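PDB 4HQO: sporozoite surface protein 2 from Plasmodium vivax, which probably serves as the sporozoite surface receptor for gliding motility, displaying adhesive von Willebrand factor A and thrombospondin domains joined by an extensible beta-ribbon. Local coordinates for residues V14-V19 with I203-T208; V8-E13 with V210-N215; G135-K140 with H168-L173; A158-G163 with N193-L198. The protein carries 4 engineered substitutions. All coordinates share one frame; numbering follows the deposited sequence.

Interaction 1: V14-V19 with I203-T208. Engineered in segment 14-19: Gln18 (natural residue Ser).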
loop_
_atom_site.group_PDB
_atom_site.type_symbol
_atom_site.label_atom_id
_atom_site.label_comp_id
_atom_site.label_asym_id
_atom_site.label_seq_id
_atom_site.Cartn_x
_atom_site.Cartn_y
_atom_site.Cartn_z
ATOM N N VAL A 14 -12.003 -9.985 -5.057
ATOM C CA VAL A 14 -10.726 -9.311 -4.901
ATOM C C VAL A 14 -10.874 -7.821 -5.165
ATOM O O VAL A 14 -11.255 -7.409 -6.261
ATOM C CB VAL A 14 -9.661 -9.898 -5.855
ATOM C CG1 VAL A 14 -8.378 -9.076 -5.801
ATOM C CG2 VAL A 14 -9.382 -11.345 -5.503
ATOM N N CYS A 15 -10.585 -7.015 -4.149
ATOM C CA CYS A 15 -10.627 -5.569 -4.285
ATOM C C CYS A 15 -9.247 -4.994 -4.014
ATOM O O CYS A 15 -8.345 -5.689 -3.537
ATOM C CB CYS A 15 -11.639 -4.948 -3.313
ATOM S SG CYS A 15 -13.345 -5.555 -3.442
ATOM N N ASN A 16 -9.093 -3.716 -4.322
ATOM C CA ASN A 16 -7.854 -3.011 -4.070
ATOM C C ASN A 16 -8.068 -2.006 -2.947
ATOM O O ASN A 16 -7.693 -0.841 -3.061
ATOM C CB ASN A 16 -7.406 -2.297 -5.341
ATOM C CG ASN A 16 -8.431 -1.294 -5.833
ATOM O OD1 ASN A 16 -9.597 -1.318 -5.417
ATOM N ND2 ASN A 16 -8.006 -0.404 -6.722
ATOM N N GLU A 17 -8.693 -2.457 -1.863
ATOM C CA GLU A 17 -9.080 -1.548 -0.791
ATOM C C GLU A 17 -7.892 -1.123 0.078
ATOM O O GLU A 17 -7.925 -0.071 0.713
ATOM C CB GLU A 17 -10.201 -2.155 0.065
ATOM C CG GLU A 17 -9.753 -3.235 1.039
ATOM C CD GLU A 17 -9.531 -4.589 0.377
ATOM O OE1 GLU A 17 -9.733 -4.705 -0.849
ATOM O OE2 GLU A 17 -9.149 -5.543 1.089
ATOM N N GLN A 18 -6.843 -1.938 0.100
ATOM C CA GLN A 18 -5.651 -1.609 0.867
ATOM C C GLN A 18 -4.801 -0.589 0.117
ATOM O O GLN A 18 -4.447 -0.802 -1.045
ATOM C CB GLN A 18 -4.835 -2.868 1.163
ATOM C CG GLN A 18 -5.601 -3.921 1.935
ATOM C CD GLN A 18 -4.716 -5.047 2.434
ATOM O OE1 GLN A 18 -3.516 -5.072 2.170
ATOM N NE2 GLN A 18 -5.307 -5.990 3.154
ATOM N N VAL A 19 -4.506 0.525 0.783
ATOM C CA VAL A 19 -3.633 1.567 0.246
ATOM C C VAL A 19 -2.643 1.978 1.328
ATOM O O VAL A 19 -3.051 2.341 2.429
ATOM C CB VAL A 19 -4.421 2.828 -0.192
ATOM C CG1 VAL A 19 -3.467 3.899 -0.746
ATOM C CG2 VAL A 19 -5.485 2.476 -1.225
ATOM N N ILE A 203 -6.651 5.815 -6.008
ATOM C CA ILE A 203 -7.093 5.015 -4.872
ATOM C C ILE A 203 -8.524 4.508 -5.012
ATOM O O ILE A 203 -9.041 3.865 -4.099
ATOM C CB ILE A 203 -6.972 5.789 -3.528
ATOM C CG1 ILE A 203 -7.888 7.012 -3.520
ATOM C CG2 ILE A 203 -5.538 6.198 -3.258
ATOM C CD1 ILE A 203 -7.850 7.787 -2.201
ATOM N N ALA A 204 -9.157 4.805 -6.146
ATOM C CA ALA A 204 -10.530 4.389 -6.392
ATOM C C ALA A 204 -10.649 2.881 -6.234
ATOM O O ALA A 204 -9.755 2.133 -6.635
ATOM C CB ALA A 204 -10.988 4.824 -7.778
ATOM N N LYS A 205 -11.745 2.446 -5.624
ATOM C CA LYS A 205 -11.923 1.045 -5.287
ATOM C C LYS A 205 -12.419 0.282 -6.495
ATOM O O LYS A 205 -13.305 0.749 -7.211
ATOM C CB LYS A 205 -12.903 0.884 -4.122
ATOM C CG LYS A 205 -12.792 -0.455 -3.421
ATOM C CD LYS A 205 -13.793 -0.588 -2.291
ATOM C CE LYS A 205 -13.603 -1.911 -1.567
ATOM N NZ LYS A 205 -14.639 -2.150 -0.525
ATOM N N VAL A 206 -11.831 -0.886 -6.731
ATOM C CA VAL A 206 -12.246 -1.757 -7.835
ATOM C C VAL A 206 -12.402 -3.187 -7.333
ATOM O O VAL A 206 -11.437 -3.799 -6.885
ATOM C CB VAL A 206 -11.216 -1.754 -8.985
ATOM C CG1 VAL A 206 -11.650 -2.703 -10.094
ATOM C CG2 VAL A 206 -11.007 -0.342 -9.528
ATOM N N CYS A 207 -13.624 -3.708 -7.388
ATOM C CA CYS A 207 -13.895 -5.079 -6.964
ATOM C C CYS A 207 -14.216 -5.965 -8.157
ATOM O O CYS A 207 -15.051 -5.619 -8.988
ATOM C CB CYS A 207 -15.060 -5.126 -5.969
ATOM S SG CYS A 207 -14.703 -4.341 -4.376
ATOM N N THR A 208 -13.544 -7.107 -8.242
ATOM C CA THR A 208 -13.878 -8.096 -9.259
ATOM C C THR A 208 -14.012 -9.479 -8.647
ATOM O O THR A 208 -13.536 -9.731 -7.542
ATOM C CB THR A 208 -12.854 -8.144 -10.418
ATOM O OG1 THR A 208 -11.572 -8.524 -9.911
ATOM C CG2 THR A 208 -12.738 -6.787 -11.109
HETATM O O HOH W 1 -9.846 -6.851 -9.045
HETATM O O HOH W 2 -8.842 1.466 -2.877
#

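Interaction 2: V8-E13 with V210-N215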
loop_
_atom_site.group_PDB
_atom_site.type_symbol
_atom_site.label_atom_id
_atom_site.label_comp_id
_atom_site.label_asym_id
_atom_site.label_seq_id
_atom_site.Cartn_x
_atom_site.Cartn_y
_atom_site.Cartn_z
ATOM N N VAL A 8 -7.199 -27.536 -5.894
ATOM C CA VAL A 8 -8.580 -27.165 -5.603
ATOM C C VAL A 8 -8.893 -25.762 -6.134
ATOM O O VAL A 8 -8.050 -24.861 -6.091
ATOM C CB VAL A 8 -8.901 -27.271 -4.088
ATOM C CG1 VAL A 8 -8.123 -26.238 -3.288
ATOM C CG2 VAL A 8 -10.398 -27.133 -3.840
ATOM N N LYS A 9 -10.103 -25.594 -6.658
ATOM C CA LYS A 9 -10.531 -24.323 -7.230
ATOM C C LYS A 9 -11.670 -23.725 -6.417
ATOM O O LYS A 9 -12.580 -24.440 -5.986
ATOM C CB LYS A 9 -10.977 -24.512 -8.683
ATOM C CG LYS A 9 -9.893 -25.042 -9.615
ATOM C CD LYS A 9 -10.463 -25.383 -10.984
ATOM C CE LYS A 9 -9.412 -26.021 -11.886
ATOM N NZ LYS A 9 -10.013 -26.587 -13.129
ATOM N N TYR A 10 -11.624 -22.411 -6.220
ATOM C CA TYR A 10 -12.664 -21.722 -5.467
ATOM C C TYR A 10 -12.822 -20.266 -5.903
ATOM O O TYR A 10 -11.910 -19.671 -6.479
ATOM C CB TYR A 10 -12.388 -21.800 -3.959
ATOM C CG TYR A 10 -11.054 -21.226 -3.537
ATOM C CD1 TYR A 10 -9.887 -21.972 -3.653
ATOM C CD2 TYR A 10 -10.961 -19.939 -3.016
ATOM C CE1 TYR A 10 -8.661 -21.449 -3.269
ATOM C CE2 TYR A 10 -9.738 -19.408 -2.628
ATOM C CZ TYR A 10 -8.592 -20.169 -2.759
ATOM O OH TYR A 10 -7.375 -19.655 -2.376
ATOM N N SER A 11 -13.990 -19.702 -5.619
ATOM C CA SER A 11 -14.279 -18.315 -5.954
ATOM C C SER A 11 -13.966 -17.372 -4.789
ATOM O O SER A 11 -14.147 -17.726 -3.622
ATOM C CB SER A 11 -15.747 -18.175 -6.356
ATOM O OG SER A 11 -16.086 -16.819 -6.581
ATOM N N GLU A 12 -13.487 -16.173 -5.111
ATOM C CA GLU A 12 -13.302 -15.138 -4.105
ATOM C C GLU A 12 -13.325 -13.748 -4.726
ATOM O O GLU A 12 -12.962 -13.557 -5.887
ATOM C CB GLU A 12 -12.015 -15.353 -3.294
ATOM C CG GLU A 12 -10.760 -14.744 -3.893
ATOM C CD GLU A 12 -9.547 -14.928 -3.001
ATOM O OE1 GLU A 12 -9.659 -15.653 -1.989
ATOM O OE2 GLU A 12 -8.484 -14.350 -3.308
ATOM N N GLU A 13 -13.765 -12.779 -3.938
ATOM C CA GLU A 13 -13.853 -11.404 -4.390
ATOM C C GLU A 13 -12.551 -10.681 -4.068
ATOM O O GLU A 13 -12.044 -10.764 -2.951
ATOM C CB GLU A 13 -15.045 -10.720 -3.722
ATOM C CG GLU A 13 -15.313 -9.301 -4.181
ATOM C CD GLU A 13 -16.560 -8.722 -3.541
ATOM O OE1 GLU A 13 -17.590 -9.433 -3.495
ATOM O OE2 GLU A 13 -16.505 -7.561 -3.073
ATOM N N VAL A 210 -12.963 -13.297 -9.011
ATOM C CA VAL A 210 -11.978 -14.158 -9.655
ATOM C C VAL A 210 -12.060 -15.594 -9.146
ATOM O O VAL A 210 -12.687 -15.870 -8.125
ATOM C CB VAL A 210 -10.546 -13.652 -9.429
ATOM C CG1 VAL A 210 -10.447 -12.164 -9.734
ATOM C CG2 VAL A 210 -10.115 -13.930 -8.002
ATOM N N GLU A 211 -11.420 -16.507 -9.871
ATOM C CA GLU A 211 -11.320 -17.898 -9.448
ATOM C C GLU A 211 -9.899 -18.192 -8.974
ATOM O O GLU A 211 -8.930 -17.830 -9.639
ATOM C CB GLU A 211 -11.707 -18.845 -10.584
ATOM C CG GLU A 211 -11.590 -20.311 -10.212
ATOM C CD GLU A 211 -12.143 -21.238 -11.276
ATOM O OE1 GLU A 211 -13.382 -21.396 -11.348
ATOM O OE2 GLU A 211 -11.336 -21.814 -12.036
ATOM N N ARG A 212 -9.783 -18.837 -7.819
ATOM C CA ARG A 212 -8.475 -19.113 -7.235
ATOM C C ARG A 212 -8.146 -20.604 -7.174
ATOM O O ARG A 212 -9.035 -21.454 -7.100
ATOM C CB ARG A 212 -8.361 -18.472 -5.855
ATOM C CG ARG A 212 -8.171 -16.970 -5.911
ATOM C CD ARG A 212 -6.827 -16.632 -6.535
ATOM N NE ARG A 212 -6.712 -15.222 -6.902
ATOM C CZ ARG A 212 -6.787 -14.766 -8.149
ATOM N NH1 ARG A 212 -6.978 -15.608 -9.161
ATOM N NH2 ARG A 212 -6.668 -13.464 -8.386
ATOM N N VAL A 213 -6.851 -20.899 -7.210
ATOM C CA VAL A 213 -6.358 -22.267 -7.268
ATOM C C VAL A 213 -5.330 -22.501 -6.163
ATOM O O VAL A 213 -4.519 -21.624 -5.864
ATOM C CB VAL A 213 -5.748 -22.574 -8.667
ATOM C CG1 VAL A 213 -4.535 -23.492 -8.565
ATOM C CG2 VAL A 213 -6.805 -23.163 -9.602
ATOM N N ALA A 214 -5.389 -23.675 -5.542
ATOM C CA ALA A 214 -4.417 -24.051 -4.522
ATOM C C ALA A 214 -4.003 -25.512 -4.676
ATOM O O ALA A 214 -4.825 -26.369 -5.001
ATOM C CB ALA A 214 -4.977 -23.798 -3.132
ATOM N N ASN A 215 -2.723 -25.786 -4.446
ATOM C CA ASN A 215 -2.198 -27.145 -4.529
ATOM C C ASN A 215 -2.475 -27.908 -3.237
ATOM O O ASN A 215 -2.053 -27.489 -2.158
ATOM C CB ASN A 215 -0.693 -27.115 -4.817
ATOM C CG ASN A 215 -0.189 -28.398 -5.460
ATOM O OD1 ASN A 215 -0.848 -29.438 -5.411
ATOM N ND2 ASN A 215 0.989 -28.327 -6.067
HETATM O O HOH W 3 -11.685 -23.949 -13.912
HETATM O O HOH W 4 -6.507 -13.018 -5.451
#

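Interaction 3: G135-K140 with H168-L173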
loop_
_atom_site.group_PDB
_atom_site.type_symbol
_atom_site.label_atom_id
_atom_site.label_comp_id
_atom_site.label_asym_id
_atom_site.label_seq_id
_atom_site.Cartn_x
_atom_site.Cartn_y
_atom_site.Cartn_z
ATOM N N GLY A 135 9.628 22.122 -4.585
ATOM C CA GLY A 135 10.431 21.561 -5.654
ATOM C C GLY A 135 11.857 22.077 -5.724
ATOM O O GLY A 135 12.416 22.194 -6.813
ATOM N N VAL A 136 12.437 22.384 -4.563
ATOM C CA VAL A 136 13.841 22.798 -4.469
ATOM C C VAL A 136 14.590 21.887 -3.484
ATOM O O VAL A 136 14.811 22.257 -2.327
ATOM C CB VAL A 136 13.968 24.271 -4.012
ATOM C CG1 VAL A 136 15.389 24.780 -4.259
ATOM C CG2 VAL A 136 12.969 25.148 -4.754
ATOM N N PRO A 137 14.947 20.668 -3.926
ATOM C CA PRO A 137 15.627 19.731 -3.024
ATOM C C PRO A 137 17.104 20.079 -2.842
ATOM O O PRO A 137 17.654 20.898 -3.589
ATOM C CB PRO A 137 15.486 18.385 -3.754
ATOM C CG PRO A 137 15.453 18.768 -5.209
ATOM C CD PRO A 137 14.667 20.069 -5.244
ATOM N N ASN A 138 17.734 19.458 -1.848
ATOM C CA ASN A 138 19.164 19.626 -1.628
ATOM C C ASN A 138 19.993 19.105 -2.794
ATOM O O ASN A 138 21.091 19.598 -3.035
ATOM C CB ASN A 138 19.605 18.949 -0.330
ATOM C CG ASN A 138 19.139 19.699 0.911
ATOM O OD1 ASN A 138 18.672 20.834 0.827
ATOM N ND2 ASN A 138 19.282 19.068 2.068
ATOM N N SER A 139 19.475 18.099 -3.498
ATOM C CA SER A 139 20.132 17.552 -4.686
ATOM C C SER A 139 19.095 17.172 -5.734
ATOM O O SER A 139 18.313 16.255 -5.518
ATOM C CB SER A 139 20.946 16.311 -4.338
ATOM O OG SER A 139 21.563 15.792 -5.499
ATOM N N LYS A 140 19.078 17.891 -6.849
ATOM C CA LYS A 140 18.090 17.644 -7.897
ATOM C C LYS A 140 18.156 16.221 -8.416
ATOM O O LYS A 140 17.142 15.530 -8.460
ATOM C CB LYS A 140 18.250 18.622 -9.066
ATOM C CG LYS A 140 17.603 19.981 -8.817
ATOM C CD LYS A 140 17.485 20.788 -10.100
ATOM C CE LYS A 140 16.863 22.152 -9.826
ATOM N NZ LYS A 140 16.670 22.958 -11.068
ATOM N N HIS A 168 7.915 24.917 -10.550
ATOM C CA HIS A 168 6.972 24.032 -11.230
ATOM C C HIS A 168 7.667 23.119 -12.225
ATOM O O HIS A 168 7.204 22.005 -12.479
ATOM C CB HIS A 168 5.877 24.834 -11.940
ATOM C CG HIS A 168 4.998 25.606 -11.007
ATOM N ND1 HIS A 168 4.192 24.994 -10.073
ATOM C CD2 HIS A 168 4.802 26.938 -10.859
ATOM C CE1 HIS A 168 3.534 25.916 -9.390
ATOM N NE2 HIS A 168 3.887 27.104 -9.848
ATOM N N GLN A 169 8.774 23.595 -12.791
ATOM C CA GLN A 169 9.545 22.791 -13.739
ATOM C C GLN A 169 10.053 21.514 -13.067
ATOM O O GLN A 169 9.878 20.419 -13.595
ATOM C CB GLN A 169 10.700 23.606 -14.332
ATOM C CG GLN A 169 11.571 22.859 -15.351
ATOM C CD GLN A 169 12.652 21.999 -14.700
ATOM O OE1 GLN A 169 13.209 22.359 -13.660
ATOM N NE2 GLN A 169 12.940 20.852 -15.303
ATOM N N PHE A 170 10.672 21.649 -11.897
ATOM C CA PHE A 170 11.175 20.473 -11.203
ATOM C C PHE A 170 10.048 19.580 -10.685
ATOM O O PHE A 170 10.144 18.355 -10.759
ATOM C CB PHE A 170 12.113 20.829 -10.044
ATOM C CG PHE A 170 12.658 19.612 -9.334
ATOM C CD1 PHE A 170 13.774 18.954 -9.827
ATOM C CD2 PHE A 170 12.011 19.090 -8.216
ATOM C CE1 PHE A 170 14.260 17.813 -9.202
ATOM C CE2 PHE A 170 12.488 17.945 -7.592
ATOM C CZ PHE A 170 13.623 17.316 -8.084
ATOM N N ASN A 171 9.004 20.188 -10.121
ATOM C CA ASN A 171 7.864 19.418 -9.627
ATOM C C ASN A 171 7.242 18.565 -10.722
ATOM O O ASN A 171 6.909 17.407 -10.488
ATOM C CB ASN A 171 6.800 20.325 -9.003
ATOM C CG ASN A 171 7.119 20.706 -7.564
ATOM O OD1 ASN A 171 8.003 20.127 -6.938
ATOM N ND2 ASN A 171 6.377 21.669 -7.027
ATOM N N ARG A 172 7.097 19.141 -11.913
ATOM C CA ARG A 172 6.533 18.424 -13.046
ATOM C C ARG A 172 7.481 17.318 -13.487
ATOM O O ARG A 172 7.051 16.231 -13.878
ATOM C CB ARG A 172 6.265 19.373 -14.220
ATOM C CG ARG A 172 5.074 20.308 -14.030
ATOM C CD ARG A 172 4.841 21.178 -15.262
ATOM N NE ARG A 172 3.741 20.675 -16.084
ATOM C CZ ARG A 172 3.894 20.024 -17.234
ATOM N NH1 ARG A 172 5.107 19.797 -17.722
ATOM N NH2 ARG A 172 2.828 19.606 -17.901
ATOM N N LEU A 173 8.776 17.600 -13.422
ATOM C CA LEU A 173 9.775 16.629 -13.838
ATOM C C LEU A 173 9.741 15.414 -12.916
ATOM O O LEU A 173 9.636 14.287 -13.373
ATOM C CB LEU A 173 11.169 17.262 -13.870
ATOM C CG LEU A 173 12.288 16.392 -14.433
ATOM C CD1 LEU A 173 11.974 15.974 -15.859
ATOM C CD2 LEU A 173 13.608 17.152 -14.370
#

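Interaction 4: A158-G163 with N193-L198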
loop_
_atom_site.group_PDB
_atom_site.type_symbol
_atom_site.label_atom_id
_atom_site.label_comp_id
_atom_site.label_asym_id
_atom_site.label_seq_id
_atom_site.Cartn_x
_atom_site.Cartn_y
_atom_site.Cartn_z
ATOM N N ALA A 158 2.298 11.176 -6.564
ATOM C CA ALA A 158 1.577 12.395 -6.867
ATOM C C ALA A 158 2.321 13.535 -6.198
ATOM O O ALA A 158 2.776 13.407 -5.053
ATOM C CB ALA A 158 0.135 12.314 -6.367
ATOM N N VAL A 159 2.473 14.641 -6.917
ATOM C CA VAL A 159 3.160 15.801 -6.361
ATOM C C VAL A 159 2.177 16.943 -6.132
ATOM O O VAL A 159 1.382 17.272 -7.018
ATOM C CB VAL A 159 4.331 16.277 -7.265
ATOM C CG1 VAL A 159 5.099 17.419 -6.592
ATOM C CG2 VAL A 159 5.274 15.112 -7.572
ATOM N N ILE A 160 2.221 17.529 -4.936
ATOM C CA ILE A 160 1.407 18.706 -4.616
ATOM C C ILE A 160 2.327 19.895 -4.374
ATOM O O ILE A 160 3.200 19.853 -3.508
ATOM C CB ILE A 160 0.549 18.489 -3.357
ATOM C CG1 ILE A 160 -0.281 17.214 -3.488
ATOM C CG2 ILE A 160 -0.374 19.699 -3.117
ATOM C CD1 ILE A 160 -1.211 17.232 -4.649
ATOM N N GLY A 161 2.154 20.948 -5.154
ATOM C CA GLY A 161 2.996 22.120 -4.999
ATOM C C GLY A 161 2.580 22.967 -3.810
ATOM O O GLY A 161 1.422 23.354 -3.700
ATOM N N ILE A 162 3.516 23.227 -2.903
ATOM C CA ILE A 162 3.292 24.158 -1.799
ATOM C C ILE A 162 4.475 25.108 -1.703
ATOM O O ILE A 162 5.518 24.869 -2.308
ATOM C CB ILE A 162 3.161 23.438 -0.436
ATOM C CG1 ILE A 162 4.385 22.554 -0.175
ATOM C CG2 ILE A 162 1.856 22.647 -0.352
ATOM C CD1 ILE A 162 4.549 22.142 1.296
ATOM N N GLY A 163 4.322 26.178 -0.933
ATOM C CA GLY A 163 5.422 27.093 -0.690
ATOM C C GLY A 163 5.265 28.405 -1.416
ATOM O O GLY A 163 4.539 28.494 -2.415
ATOM N N ASN A 193 -8.928 20.904 -2.686
ATOM C CA ASN A 193 -9.964 20.289 -3.503
ATOM C C ASN A 193 -9.367 19.659 -4.758
ATOM O O ASN A 193 -9.694 18.526 -5.106
ATOM C CB ASN A 193 -11.035 21.307 -3.887
ATOM C CG ASN A 193 -11.613 22.027 -2.684
ATOM O OD1 ASN A 193 -11.022 22.981 -2.173
ATOM N ND2 ASN A 193 -12.777 21.575 -2.227
ATOM N N GLU A 194 -8.485 20.395 -5.427
ATOM C CA GLU A 194 -7.818 19.891 -6.625
ATOM C C GLU A 194 -6.878 18.735 -6.303
ATOM O O GLU A 194 -6.752 17.787 -7.077
ATOM C CB GLU A 194 -7.062 21.009 -7.344
ATOM C CG GLU A 194 -7.970 22.031 -8.038
ATOM C CD GLU A 194 -8.559 23.063 -7.082
ATOM O OE1 GLU A 194 -8.087 23.159 -5.925
ATOM O OE2 GLU A 194 -9.494 23.783 -7.492
ATOM N N ALA A 195 -6.224 18.815 -5.152
ATOM C CA ALA A 195 -5.319 17.765 -4.719
ATOM C C ALA A 195 -6.092 16.483 -4.441
ATOM O O ALA A 195 -5.645 15.393 -4.778
ATOM C CB ALA A 195 -4.546 18.208 -3.479
ATOM N N VAL A 196 -7.261 16.619 -3.822
ATOM C CA VAL A 196 -8.106 15.465 -3.523
ATOM C C VAL A 196 -8.590 14.790 -4.804
ATOM O O VAL A 196 -8.563 13.563 -4.919
ATOM C CB VAL A 196 -9.299 15.858 -2.617
ATOM C CG1 VAL A 196 -10.429 14.829 -2.705
ATOM C CG2 VAL A 196 -8.819 16.022 -1.188
ATOM N N ALA A 197 -9.014 15.601 -5.767
ATOM C CA ALA A 197 -9.447 15.096 -7.060
ATOM C C ALA A 197 -8.281 14.458 -7.826
ATOM O O ALA A 197 -8.483 13.541 -8.614
ATOM C CB ALA A 197 -10.098 16.205 -7.874
ATOM N N LEU A 198 -7.062 14.937 -7.587
ATOM C CA LEU A 198 -5.878 14.363 -8.228
ATOM C C LEU A 198 -5.613 12.955 -7.706
ATOM O O LEU A 198 -5.325 12.038 -8.473
ATOM C CB LEU A 198 -4.643 15.227 -7.964
ATOM C CG LEU A 198 -3.387 14.817 -8.739
ATOM C CD1 LEU A 198 -3.503 15.298 -10.163
ATOM C CD2 LEU A 198 -2.120 15.364 -8.081
#

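Interaction 1: V14-V19 with I203-T208
Cys15 and Cys207 are joined by a disulfide, SG to SG 2.0 Å, across the neck where a two-stranded ribbon meets the von Willebrand factor A domain. In each cysteine SG is anti to the carbonyl carbon, beside the backbone N, and the bridge closes with a right-handed chi3 of 108°. One residue further from the domain, Val14 and Thr208 form an antiparallel hydrogen-bonded pair, Val14 N giving to Thr208 O at 2.9 Å and Thr208 N answering to Val14 O. A water also joins Val14 O to Thr208 OG1.

Toward the domain the strands part, and Asn16 grips the other chain with its amide. Its CG is wedged between the backbone N and the carbonyl carbon (chi1 60°), which swings the amide across to 204-206. OD1 accepts Val206 N over a short 2.6 Å, in a fairly straight bond whose donor is tilted from the amide plane. ND2 gives to Ala204 O at 3.1 Å, in that carbonyl's plane. The extended Lys205 chain reaches past them, its CE lying against Glu17 CB at 3.8 Å and near Cys15 CB; Lys205 NZ and Glu17 OE1 have opposite charges but form no salt bridge. A second water links Asn16 O to Ile203 O. At the domain end Val19 CG1 meets Ile203 CG2 at 4.0 Å, the two side chains crossing at about a right angle.

Beyond the regular Val14-Thr208 pair, a covalent bridge and an amide that both accepts and donates thus keep the two chains together as they enter the domain.

Interaction 2: V8-E13 with V210-N215
The Tyr10 ring carries the Arg212 side chain on one face: CB rides 3.5 Å above the plane, offset toward the rim, and makes a CH-pi contact. Ala214 CB stands at the ring edge. Tyr10 gets there because its CG lies between its own backbone N and carbonyl carbon (chi1 58°), which carries the ring over toward Arg212. The Arg212 guanidinium is turned 79° from that ring; Val210 CG2, two residues back on the same strand, covers the centre of one of its faces, and a water in its plane at the edge takes a bond from NE. This water also donates to Glu12 OE2, bridging opposite charges whose own gap, Glu12 OE2 to Arg212 NE, is 4.1 Å and too long for a salt bridge.

On the other face of the ribbon, Lys9 lies alongside Val213, CG to CG2 3.6 Å, and a further water connects Lys9 NZ with Glu211 OE2. Between the two faces the strands pair with regular antiparallel bonds at Val8-Ala214, Tyr10-Arg212 and Glu12-Val210; Arg212 N to Tyr10 O is the shortest at 2.6 Å. At the far end Val8 also touches Cys216 and Cys245, which form a disulfide of the thrombospondin part.

Six main-chain bonds with partly exposed flanks and water-mediated charges characterise a two-stranded antiparallel beta-ribbon at the surface, consistent with the extensible ribbon described for this receptor.

Interaction 3: G135-K140 with H168-L173
Apolar contact centres on Phe170, whose ring reaches from helix 168-175 into the curve of segment 135-140, a loop that leads into helix 140-152. Pro137 covers one face, CD standing 3.8 Å above the ring plane and offset toward the rim in a CH-pi contact. Its CG is the nearer atom to the ring's far end, 3.7 Å from Phe170 CZ. With CG anti to the backbone N (chi1 -179°), the ring is carried toward the loop. Lys140 slides past in the opposite direction, its extended chain laying CG 4.0 Å from Phe170 CE1. Met105 of helix 105-117 and Ala143 and Leu144 of helix 140-152 also touch the Phe170 side chain.

The loop belongs to the metal-bearing top of the von Willebrand factor A fold. It follows strand 126-133, with Gly135 coming directly after Thr133 and Asp134. Ser28, Ser30 and Thr103 bind magnesium here, and the Pro137 side chain lies about 7 Å from the ion; Asn138 OD1 accepts a hydrogen bond from Thr103 N.

Polar atoms also come close, without a hydrogen bond across the segments. The carbonyl oxygen of Gly135 lies 3.4 Å from Phe170 CD2, while the backbone O of Lys140 approaches Phe170 CE1 at the ring edge. Asn171 OD1 packs closely on Gly135 CA at 3.1 Å, and the positive phi of Gly135 (80°) itself favours glycine. The other end of the Asn171 amide is engaged by Tyr187, whose OH bonds ND2, and more weakly by Thr133 O.

Interaction 4: A158-G163 with N193-L198
Ile160 CD1 fits against the helix at Ala195, 3.7 Å from Ala195 CB, and touches Leu198 CD2 at 4.0 Å. The same methyl of Leu198 also comes to 4.2 Å from Ala158 CB and reaches the backbone at Val159 O, so one leucine branch rests on three successive strand residues. No hydrogen bond crosses; the side-chain contacts are apolar.

Torsions set the reach. Ile160 places CG1 beside its backbone N (chi1 -53°), and a second bend brings CD1 over to the helix although the side chain does not start out toward it. Leu198 leaves with CG anti to its N (chi1 -172°), and it slides past Ile160 in the opposite sense. Ala195, nearly one helical turn before Leu198, meets the isoleucine tip with its methyl.

Second-shell backbone hydrogen bonds hold the strand in place: Ala158 and Ile160 pair with Leu131 and Val159 with Phe186 and Ser188. Ser188 is also touched by Ile160 and Leu198, while Met43 of helix 33-49 packs on both Ile160 and Ala195.

The strand 156-161 thus lies between parallel neighbours 126-133 and 187-188. Its part 158-161 and the helical segment 193-198 run nearly antiparallel, their axes 9.8 Å apart at closest approach. Helix 33-49 flanks helix 192-203, while Val159 turns away from that helix to pack on helix 168-175, giving the layered helix-sheet-helix order of the von Willebrand factor A domain.

In the fold
Interactions 1 and 2 hold the same two strands, 7-15 and 207-215, and lie at the surface; Val14 packs on Val210 where they meet. They rely on main-chain bonds, waters and separated charges, with the disulfide in interaction 1 alone. Interactions 3 and 4 lie inside the von Willebrand factor A domain, nested in the chain loop closed by the ribbon, and rest mainly on apolar contacts, with close polar atoms in interaction 3 but no hydrogen bond between the segments of either. Interaction 4 is buried against the central sheet; interaction 3 is only partly buried, at the magnesium end. Asn171 of interaction 3 touches Val159 and Gly161 of interaction 4. Helix 192-203 leads from interaction 4 into interaction 1.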